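Local structure of glycerate dehydrogenase related protein (Thermoplasma acidophilum, 3GVX) at residues 88-93 with 139-144; 128-133 with 158-163; 147-152 with 171-176. The protein is probably a D-2-hydroxyacid dehydrogenase that reduces glyoxylate or hydroxypyruvate with NADH or NADPH. All coordinates share one frame; numbering follows the deposited sequence.

Contact 1: 88-93 with 139-144; sequences HAFALL and HLAKAF. With K (potassium ion), chain D.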
loop_
_atom_site.group_PDB
_atom_site.type_symbol
_atom_site.label_atom_id
_atom_site.label_comp_id
_atom_site.label_asym_id
_atom_site.label_seq_id
_atom_site.Cartn_x
_atom_site.Cartn_y
_atom_site.Cartn_z
ATOM N N HIS B 88 1.363 8.182 1.809
ATOM C CA HIS B 88 2.767 8.486 2.033
ATOM C C HIS B 88 3.321 7.640 3.160
ATOM O O HIS B 88 4.489 7.267 3.141
ATOM C CB HIS B 88 2.984 9.958 2.380
ATOM C CG HIS B 88 4.419 10.355 2.371
ATOM N ND1 HIS B 88 5.080 10.720 1.224
ATOM C CD2 HIS B 88 5.350 10.371 3.357
ATOM C CE1 HIS B 88 6.352 10.943 1.496
ATOM N NE2 HIS B 88 6.540 10.736 2.785
ATOM N N ALA B 89 2.476 7.345 4.144
ATOM C CA ALA B 89 2.878 6.531 5.279
ATOM C C ALA B 89 3.139 5.094 4.838
ATOM O O ALA B 89 4.101 4.468 5.266
ATOM C CB ALA B 89 1.813 6.581 6.376
ATOM N N PHE B 90 2.300 4.562 3.964
ATOM C CA PHE B 90 2.543 3.206 3.523
ATOM C C PHE B 90 3.774 3.151 2.618
ATOM O O PHE B 90 4.476 2.145 2.593
ATOM C CB PHE B 90 1.289 2.605 2.877
ATOM C CG PHE B 90 0.414 1.864 3.862
ATOM C CD1 PHE B 90 0.639 0.525 4.147
ATOM C CD2 PHE B 90 -0.558 2.526 4.585
ATOM C CE1 PHE B 90 -0.086 -0.133 5.146
ATOM C CE2 PHE B 90 -1.282 1.875 5.583
ATOM C CZ PHE B 90 -1.042 0.549 5.865
ATOM N N ALA B 91 4.066 4.257 1.938
ATOM C CA ALA B 91 5.229 4.323 1.062
ATOM C C ALA B 91 6.525 4.212 1.875
ATOM O O ALA B 91 7.460 3.514 1.475
ATOM C CB ALA B 91 5.211 5.617 0.245
ATOM N N LEU B 92 6.568 4.882 3.026
ATOM C CA LEU B 92 7.747 4.820 3.900
ATOM C C LEU B 92 7.855 3.440 4.504
ATOM O O LEU B 92 8.913 2.819 4.552
ATOM C CB LEU B 92 7.627 5.835 5.027
ATOM C CG LEU B 92 7.770 7.250 4.508
ATOM C CD1 LEU B 92 7.274 8.240 5.555
ATOM C CD2 LEU B 92 9.227 7.462 4.098
ATOM N N LEU B 93 6.709 2.995 4.988
ATOM C CA LEU B 93 6.542 1.701 5.615
ATOM C C LEU B 93 7.081 0.570 4.742
ATOM O O LEU B 93 7.901 -0.233 5.187
ATOM C CB LEU B 93 5.065 1.484 5.890
ATOM C CG LEU B 93 4.762 0.833 7.233
ATOM C CD1 LEU B 93 3.329 1.184 7.620
ATOM C CD2 LEU B 93 5.021 -0.669 7.172
ATOM N N HIS B 139 -7.740 1.836 7.098
ATOM C CA HIS B 139 -8.502 1.285 5.974
ATOM C C HIS B 139 -7.518 0.565 5.062
ATOM O O HIS B 139 -7.787 -0.535 4.605
ATOM C CB HIS B 139 -9.250 2.410 5.231
ATOM C CG HIS B 139 -9.506 2.139 3.782
ATOM N ND1 HIS B 139 -10.606 1.451 3.322
ATOM C CD2 HIS B 139 -8.808 2.504 2.680
ATOM C CE1 HIS B 139 -10.576 1.406 2.002
ATOM N NE2 HIS B 139 -9.494 2.037 1.586
ATOM N N LEU B 140 -6.364 1.180 4.828
ATOM C CA LEU B 140 -5.330 0.564 3.999
ATOM C C LEU B 140 -4.725 -0.650 4.715
ATOM O O LEU B 140 -4.495 -1.691 4.104
ATOM C CB LEU B 140 -4.227 1.572 3.662
ATOM C CG LEU B 140 -4.612 2.786 2.812
ATOM C CD1 LEU B 140 -3.369 3.660 2.638
ATOM C CD2 LEU B 140 -5.192 2.333 1.463
ATOM N N ALA B 141 -4.493 -0.517 6.018
ATOM C CA ALA B 141 -3.932 -1.605 6.812
ATOM C C ALA B 141 -4.801 -2.861 6.787
ATOM O O ALA B 141 -4.281 -3.966 6.685
ATOM C CB ALA B 141 -3.684 -1.138 8.249
ATOM N N LYS B 142 -6.118 -2.691 6.858
ATOM C CA LYS B 142 -7.035 -3.827 6.813
ATOM C C LYS B 142 -6.934 -4.493 5.458
ATOM O O LYS B 142 -6.979 -5.704 5.358
ATOM C CB LYS B 142 -8.491 -3.393 7.066
ATOM C CG LYS B 142 -8.732 -2.761 8.430
ATOM C CD LYS B 142 -8.184 -3.623 9.566
ATOM C CE LYS B 142 -8.805 -5.013 9.609
ATOM N NZ LYS B 142 -8.178 -5.848 10.683
ATOM N N ALA B 143 -6.789 -3.691 4.415
ATOM C CA ALA B 143 -6.660 -4.231 3.067
ATOM C C ALA B 143 -5.386 -5.070 2.939
ATOM O O ALA B 143 -5.379 -6.116 2.305
ATOM C CB ALA B 143 -6.650 -3.103 2.059
ATOM N N PHE B 144 -4.308 -4.602 3.564
ATOM C CA PHE B 144 -3.034 -5.319 3.543
ATOM C C PHE B 144 -3.063 -6.535 4.457
ATOM O O PHE B 144 -2.085 -7.264 4.564
ATOM C CB PHE B 144 -1.875 -4.381 3.938
ATOM C CG PHE B 144 -1.295 -3.612 2.793
ATOM C CD1 PHE B 144 -0.465 -4.227 1.882
ATOM C CD2 PHE B 144 -1.589 -2.273 2.610
ATOM C CE1 PHE B 144 0.057 -3.531 0.818
ATOM C CE2 PHE B 144 -1.064 -1.570 1.538
ATOM C CZ PHE B 144 -0.241 -2.205 0.642
HETATM K K K D . 3.290 12.173 -0.183
HETATM O O HOH W 1 1.178 10.800 -0.694
#
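F90 meets L140, A141 and F144 with its ring alone, the bond to CB already aimed at helix 132-143, which carries L140 and A141 and is followed directly by F144. Its chi1 of -92° lies off the staggered positions and carries the ring out across the gap between the two helices. From CG outward the ring atoms divide their neighbours. F90 CD1 comes within 3.8 Å of F144 CE2, and F90 CE1 lies 3.6 Å from F144 CD2. F90 CD2 is 3.6 Å from the methyl L140 CD1, and F90 CE2 touches L140 CB at 3.5 Å. At the far end F90 CZ is 3.6 Å from A141 N, while the methyl of A141 sits at the ring edge, in its plane. The contact joins helix 79-97 to helix 132-143, the helix that follows strand 124-128 in the Rossmann-type dinucleotide-binding domain, and every residue that touches is buried. The rings of F90 and F144 are nearly parallel, their planes at 9°, but with centroids 5.2 Å apart they are offset so far that little of one ring lies over the other. L140 has CG anti to its carbonyl carbon (chi1 -64°), which puts its CD1 beside F90 CD2. Replaced by an alanine, F90 would probably leave a gap between the two helices, with L140 and the F144 ring both short of a packing partner. L140 also packs on A143 of the second subunit, where H139 NE2 and A143 O exchange reciprocal hydrogen bonds across the dimer. Elsewhere on helix 79-97, H88 ND1 binds a potassium ion at 2.7 Å, with a water, V256 O, A257 O and T117 OG1 of the second subunit completing the site.

Contact 2: 128-133 with 158-163; sequences LGYGGI and QNVDVI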
loop_
_atom_site.group_PDB
_atom_site.type_symbol
_atom_site.label_atom_id
_atom_site.label_comp_id
_atom_site.label_asym_id
_atom_site.label_seq_id
_atom_site.Cartn_x
_atom_site.Cartn_y
_atom_site.Cartn_z
ATOM N N LEU B 128 -1.330 5.760 16.783
ATOM C CA LEU B 128 -1.372 6.717 17.858
ATOM C C LEU B 128 -2.176 7.911 17.362
ATOM O O LEU B 128 -1.713 8.683 16.519
ATOM C CB LEU B 128 0.050 7.127 18.211
ATOM C CG LEU B 128 0.233 7.945 19.484
ATOM C CD1 LEU B 128 -0.239 7.144 20.700
ATOM C CD2 LEU B 128 1.710 8.329 19.604
ATOM N N GLY B 129 -3.390 8.058 17.879
ATOM C CA GLY B 129 -4.242 9.143 17.440
ATOM C C GLY B 129 -5.130 8.589 16.350
ATOM O O GLY B 129 -4.646 8.172 15.295
ATOM N N TYR B 130 -6.433 8.573 16.589
ATOM C CA TYR B 130 -7.319 8.022 15.590
ATOM C C TYR B 130 -8.218 9.013 14.898
ATOM O O TYR B 130 -9.449 8.989 15.039
ATOM C CB TYR B 130 -8.166 6.906 16.169
ATOM C CG TYR B 130 -8.554 5.926 15.095
ATOM C CD1 TYR B 130 -7.578 5.261 14.359
ATOM C CD2 TYR B 130 -9.887 5.672 14.799
ATOM C CE1 TYR B 130 -7.921 4.363 13.350
ATOM C CE2 TYR B 130 -10.244 4.776 13.791
ATOM C CZ TYR B 130 -9.256 4.124 13.075
ATOM O OH TYR B 130 -9.618 3.234 12.105
ATOM N N GLY B 131 -7.596 9.881 14.120
ATOM C CA GLY B 131 -8.352 10.868 13.389
ATOM C C GLY B 131 -8.491 10.534 11.901
ATOM O O GLY B 131 -8.474 9.360 11.517
ATOM N N GLY B 132 -8.658 11.564 11.077
ATOM C CA GLY B 132 -8.799 11.366 9.649
ATOM C C GLY B 132 -7.671 10.556 9.046
ATOM O O GLY B 132 -7.892 9.682 8.217
ATOM N N ILE B 133 -6.454 10.837 9.481
ATOM C CA ILE B 133 -5.300 10.124 8.975
ATOM C C ILE B 133 -5.259 8.701 9.498
ATOM O O ILE B 133 -5.064 7.759 8.740
ATOM C CB ILE B 133 -4.018 10.866 9.349
ATOM C CG1 ILE B 133 -4.025 12.235 8.654
ATOM C CG2 ILE B 133 -2.804 10.003 9.029
ATOM C CD1 ILE B 133 -2.857 13.116 8.978
ATOM N N GLN B 158 -14.860 0.486 12.759
ATOM C CA GLN B 158 -14.791 -0.926 12.525
ATOM C C GLN B 158 -13.421 -1.420 12.057
ATOM O O GLN B 158 -13.178 -2.608 12.110
ATOM C CB GLN B 158 -15.817 -1.308 11.474
ATOM C CG GLN B 158 -15.171 -1.488 10.129
ATOM C CD GLN B 158 -16.010 -0.946 9.016
ATOM O OE1 GLN B 158 -16.824 -1.662 8.429
ATOM N NE2 GLN B 158 -15.833 0.337 8.721
ATOM N N ASN B 159 -12.533 -0.554 11.575
ATOM C CA ASN B 159 -11.240 -1.062 11.130
ATOM C C ASN B 159 -10.202 -1.158 12.243
ATOM O O ASN B 159 -9.010 -1.288 11.990
ATOM C CB ASN B 159 -10.694 -0.238 9.964
ATOM C CG ASN B 159 -11.437 -0.490 8.689
ATOM O OD1 ASN B 159 -11.937 -1.590 8.456
ATOM N ND2 ASN B 159 -11.517 0.529 7.845
ATOM N N VAL B 160 -10.674 -1.096 13.480
ATOM C CA VAL B 160 -9.800 -1.207 14.634
ATOM C C VAL B 160 -10.088 -2.494 15.387
ATOM O O VAL B 160 -11.216 -2.740 15.789
ATOM C CB VAL B 160 -9.993 -0.052 15.614
ATOM C CG1 VAL B 160 -9.169 -0.327 16.863
ATOM C CG2 VAL B 160 -9.614 1.285 14.974
ATOM N N ASP B 161 -9.072 -3.317 15.586
ATOM C CA ASP B 161 -9.300 -4.564 16.287
ATOM C C ASP B 161 -9.033 -4.472 17.781
ATOM O O ASP B 161 -9.589 -5.232 18.557
ATOM C CB ASP B 161 -8.438 -5.661 15.669
ATOM C CG ASP B 161 -8.543 -5.692 14.163
ATOM O OD1 ASP B 161 -9.644 -5.940 13.640
ATOM O OD2 ASP B 161 -7.525 -5.451 13.489
ATOM N N VAL B 162 -8.173 -3.549 18.177
ATOM C CA VAL B 162 -7.838 -3.399 19.585
ATOM C C VAL B 162 -7.661 -1.955 20.013
ATOM O O VAL B 162 -6.962 -1.163 19.370
ATOM C CB VAL B 162 -6.537 -4.170 19.944
ATOM C CG1 VAL B 162 -6.249 -4.038 21.444
ATOM C CG2 VAL B 162 -6.650 -5.637 19.522
ATOM N N ILE B 163 -8.315 -1.619 21.110
ATOM C CA ILE B 163 -8.218 -0.291 21.662
ATOM C C ILE B 163 -7.266 -0.437 22.819
ATOM O O ILE B 163 -7.481 -1.262 23.707
ATOM C CB ILE B 163 -9.561 0.182 22.185
ATOM C CG1 ILE B 163 -10.595 0.090 21.067
ATOM C CG2 ILE B 163 -9.425 1.591 22.750
ATOM C CD1 ILE B 163 -12.001 0.385 21.495
HETATM O O HOH W 2 -11.004 3.263 9.007
#
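Y130 and V160 are brought together by their first torsions: the tyrosine has CG anti to the backbone N (chi1 -152°), and the valine, with CG1 anti to N at 173°, has its CG2 branch anti to the carbonyl carbon. The two side chains then approach from opposite directions, and the CG2 methyl comes to rest over one face of the phenol ring. Y130 belongs to the glycine-rich turn between strand 124-128 and helix 132-143, where G129 and G131 fit the GxGxxG pattern of Rossmann-type dinucleotide-binding domains. V160 lies in the loop leading into the edge strand 162-163. The meeting is a CH-pi contact: CG2 of V160 lies 3.9 Å from the centroid of the Y130 ring and 30° off its normal. V160 CG2 is displaced toward the phenol end, being 3.4 Å from Y130 CZ and 3.5 Å from Y130 OH, against 3.7 Å from Y130 CE2. The backbone angles at G129 favour glycine, since a CB there would press on L128 O. Beyond the tyrosine, G131 takes the N-cap position of the helix. In relatives this helix start faces the cofactor pyrophosphate; here the backbones of G132 and I133 hydrogen-bond to H289 and H290 of what appears to be a C-terminal hexahistidine tag. The tyrosine hydroxyl has its main polar partner in D157 OD1, which also takes a hydrogen bond from N159 N, tying the ring end to the start of the opposing loop. Y130 OH lies 4.2 Å from N159 CB, and a water links the two side chains more loosely: it donates a weak hydrogen bond to Y130 OH at 3.4 Å and accepts one from N159 ND2 at 3.0 Å.

Contact 3: 147-152 with 171-176; sequences RVIAYT and FRQSDF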
loop_
_atom_site.group_PDB
_atom_site.type_symbol
_atom_site.label_atom_id
_atom_site.label_comp_id
_atom_site.label_asym_id
_atom_site.label_seq_id
_atom_site.Cartn_x
_atom_site.Cartn_y
_atom_site.Cartn_z
ATOM N N ARG B 147 -3.481 -6.218 11.363
ATOM C CA ARG B 147 -4.349 -6.159 12.523
ATOM C C ARG B 147 -4.140 -4.727 13.009
ATOM O O ARG B 147 -3.021 -4.218 12.959
ATOM C CB ARG B 147 -3.867 -7.178 13.557
ATOM C CG ARG B 147 -4.589 -7.171 14.880
ATOM C CD ARG B 147 -3.932 -8.186 15.844
ATOM N NE ARG B 147 -4.723 -8.371 17.052
ATOM C CZ ARG B 147 -5.985 -8.784 17.057
ATOM N NH1 ARG B 147 -6.600 -9.063 15.911
ATOM N NH2 ARG B 147 -6.638 -8.902 18.206
ATOM N N VAL B 148 -5.190 -4.068 13.481
ATOM C CA VAL B 148 -5.037 -2.686 13.910
ATOM C C VAL B 148 -5.310 -2.398 15.376
ATOM O O VAL B 148 -6.340 -2.763 15.924
ATOM C CB VAL B 148 -5.889 -1.750 13.019
ATOM C CG1 VAL B 148 -5.844 -0.323 13.546
ATOM C CG2 VAL B 148 -5.370 -1.814 11.570
ATOM N N ILE B 149 -4.347 -1.744 16.004
ATOM C CA ILE B 149 -4.444 -1.372 17.392
ATOM C C ILE B 149 -4.434 0.146 17.438
ATOM O O ILE B 149 -3.603 0.808 16.809
ATOM C CB ILE B 149 -3.276 -1.972 18.191
ATOM C CG1 ILE B 149 -3.413 -3.498 18.162
ATOM C CG2 ILE B 149 -3.273 -1.428 19.624
ATOM C CD1 ILE B 149 -2.128 -4.238 18.258
ATOM N N ALA B 150 -5.397 0.697 18.157
ATOM C CA ALA B 150 -5.495 2.129 18.227
ATOM C C ALA B 150 -5.476 2.654 19.628
ATOM O O ALA B 150 -6.000 2.058 20.570
ATOM C CB ALA B 150 -6.743 2.606 17.510
ATOM N N TYR B 151 -4.810 3.780 19.755
ATOM C CA TYR B 151 -4.755 4.443 21.017
ATOM C C TYR B 151 -5.395 5.778 20.724
ATOM O O TYR B 151 -4.844 6.593 19.976
ATOM C CB TYR B 151 -3.328 4.652 21.477
ATOM C CG TYR B 151 -3.309 5.647 22.593
ATOM C CD1 TYR B 151 -3.744 5.305 23.866
ATOM C CD2 TYR B 151 -3.000 6.973 22.341
ATOM C CE1 TYR B 151 -3.886 6.270 24.863
ATOM C CE2 TYR B 151 -3.132 7.944 23.325
ATOM C CZ TYR B 151 -3.580 7.588 24.585
ATOM O OH TYR B 151 -3.715 8.555 25.557
ATOM N N THR B 152 -6.563 6.007 21.303
ATOM C CA THR B 152 -7.234 7.252 21.023
ATOM C C THR B 152 -8.111 7.851 22.082
ATOM O O THR B 152 -8.609 7.187 22.988
ATOM C CB THR B 152 -8.121 7.146 19.795
ATOM O OG1 THR B 152 -8.665 8.435 19.496
ATOM C CG2 THR B 152 -9.259 6.168 20.061
ATOM N N PHE B 171 2.449 0.350 22.088
ATOM C CA PHE B 171 3.772 -0.087 21.641
ATOM C C PHE B 171 3.986 -1.562 21.930
ATOM O O PHE B 171 4.596 -2.279 21.145
ATOM C CB PHE B 171 4.885 0.725 22.318
ATOM C CG PHE B 171 5.192 2.024 21.633
ATOM C CD1 PHE B 171 4.208 2.990 21.470
ATOM C CD2 PHE B 171 6.452 2.268 21.103
ATOM C CE1 PHE B 171 4.474 4.170 20.780
ATOM C CE2 PHE B 171 6.725 3.451 20.410
ATOM C CZ PHE B 171 5.730 4.398 20.250
ATOM N N ARG B 172 3.458 -2.016 23.055
ATOM C CA ARG B 172 3.609 -3.401 23.451
ATOM C C ARG B 172 2.907 -4.406 22.548
ATOM O O ARG B 172 3.308 -5.557 22.478
ATOM C CB ARG B 172 3.130 -3.587 24.889
ATOM C CG ARG B 172 4.102 -3.102 25.946
ATOM C CD ARG B 172 3.843 -3.854 27.240
ATOM N NE ARG B 172 2.619 -3.410 27.901
ATOM C CZ ARG B 172 2.518 -2.297 28.619
ATOM N NH1 ARG B 172 3.570 -1.512 28.772
ATOM N NH2 ARG B 172 1.362 -1.976 29.191
ATOM N N GLN B 173 1.860 -3.968 21.862
ATOM C CA GLN B 173 1.110 -4.855 20.981
ATOM C C GLN B 173 1.397 -4.585 19.515
ATOM O O GLN B 173 0.756 -5.159 18.649
ATOM C CB GLN B 173 -0.394 -4.682 21.207
ATOM C CG GLN B 173 -0.867 -4.893 22.621
ATOM C CD GLN B 173 -2.355 -4.656 22.749
ATOM O OE1 GLN B 173 -3.159 -5.410 22.206
ATOM N NE2 GLN B 173 -2.730 -3.591 23.452
ATOM N N SER B 174 2.353 -3.708 19.235
ATOM C CA SER B 174 2.639 -3.335 17.855
ATOM C C SER B 174 3.978 -3.739 17.230
ATOM O O SER B 174 5.018 -3.768 17.889
ATOM C CB SER B 174 2.468 -1.821 17.703
ATOM O OG SER B 174 1.218 -1.419 18.202
ATOM N N ASP B 175 3.928 -4.046 15.937
ATOM C CA ASP B 175 5.123 -4.374 15.166
ATOM C C ASP B 175 5.490 -3.102 14.420
ATOM O O ASP B 175 6.647 -2.860 14.076
ATOM C CB ASP B 175 4.834 -5.512 14.184
ATOM C CG ASP B 175 4.442 -6.789 14.881
ATOM O OD1 ASP B 175 5.193 -7.251 15.751
ATOM O OD2 ASP B 175 3.382 -7.341 14.566
ATOM N N PHE B 176 4.464 -2.299 14.180
ATOM C CA PHE B 176 4.595 -1.035 13.491
ATOM C C PHE B 176 3.762 -0.036 14.255
ATOM O O PHE B 176 2.672 -0.349 14.720
ATOM C CB PHE B 176 4.047 -1.131 12.071
ATOM C CG PHE B 176 4.734 -2.148 11.219
ATOM C CD1 PHE B 176 5.818 -1.797 10.428
ATOM C CD2 PHE B 176 4.316 -3.463 11.223
ATOM C CE1 PHE B 176 6.471 -2.744 9.660
ATOM C CE2 PHE B 176 4.968 -4.419 10.454
ATOM C CZ PHE B 176 6.044 -4.057 9.675
#
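The flat group met across this contact is the backbone carbonyl of Q173, whose O lies 3.1 Å from the methyl CD1 of I149, a tight approach with no hydrogen bond in it. I149 belongs to strand 147-151 of the parallel Rossmann-type sheet, and Q173 follows R172 at the C-terminal end of the helix 167-172 region, ahead of strand 176-179, on the crossover that returns the chain from the edge strand to the middle of the sheet. I149 CD1 also touches Q173 CB at 3.4 Å, so one methyl meets both the backbone and the root of the side chain. I149 reaches there with CG1 anti to its carbonyl carbon, chi1 -65°. The glutamine side chain crosses the isoleucine at about a right angle and runs on extended, its NE2 making a weak hydrogen bond to D169 OD1. Around I149 the hydrophobic layer is continued by L170, A124 and V162, and V162 also touches Q173. S174 stands farther off, 4.4 Å from I149 CD1 to its OG, and that hydroxyl is hydrogen-bonded to L170 O. The backbone here is held by S174 N, bonded to F171 O at 3.3 Å.

From the N terminus, residues 88-93 come first, on helix 79-97, and contact 1 closes a loop of 45 residues when the chain reaches 139-144. Contact 2 opens inside that loop at 128-133 and closes beyond it at 158-163, so contacts 1 and 2 cross, sharing helix 132-143. Contact 3 begins after contact 1 has closed and is in series with it, but opens at 147-152, within the loop of contact 2, and closes at 171-176, so these two cross as well. Strands 147-151 and 162-163 are sheet neighbours. Together the contacts tie helix 79-97, the glycine-rich turn and its helix, the edge of the sheet and the crossover together within the dinucleotide-binding domain.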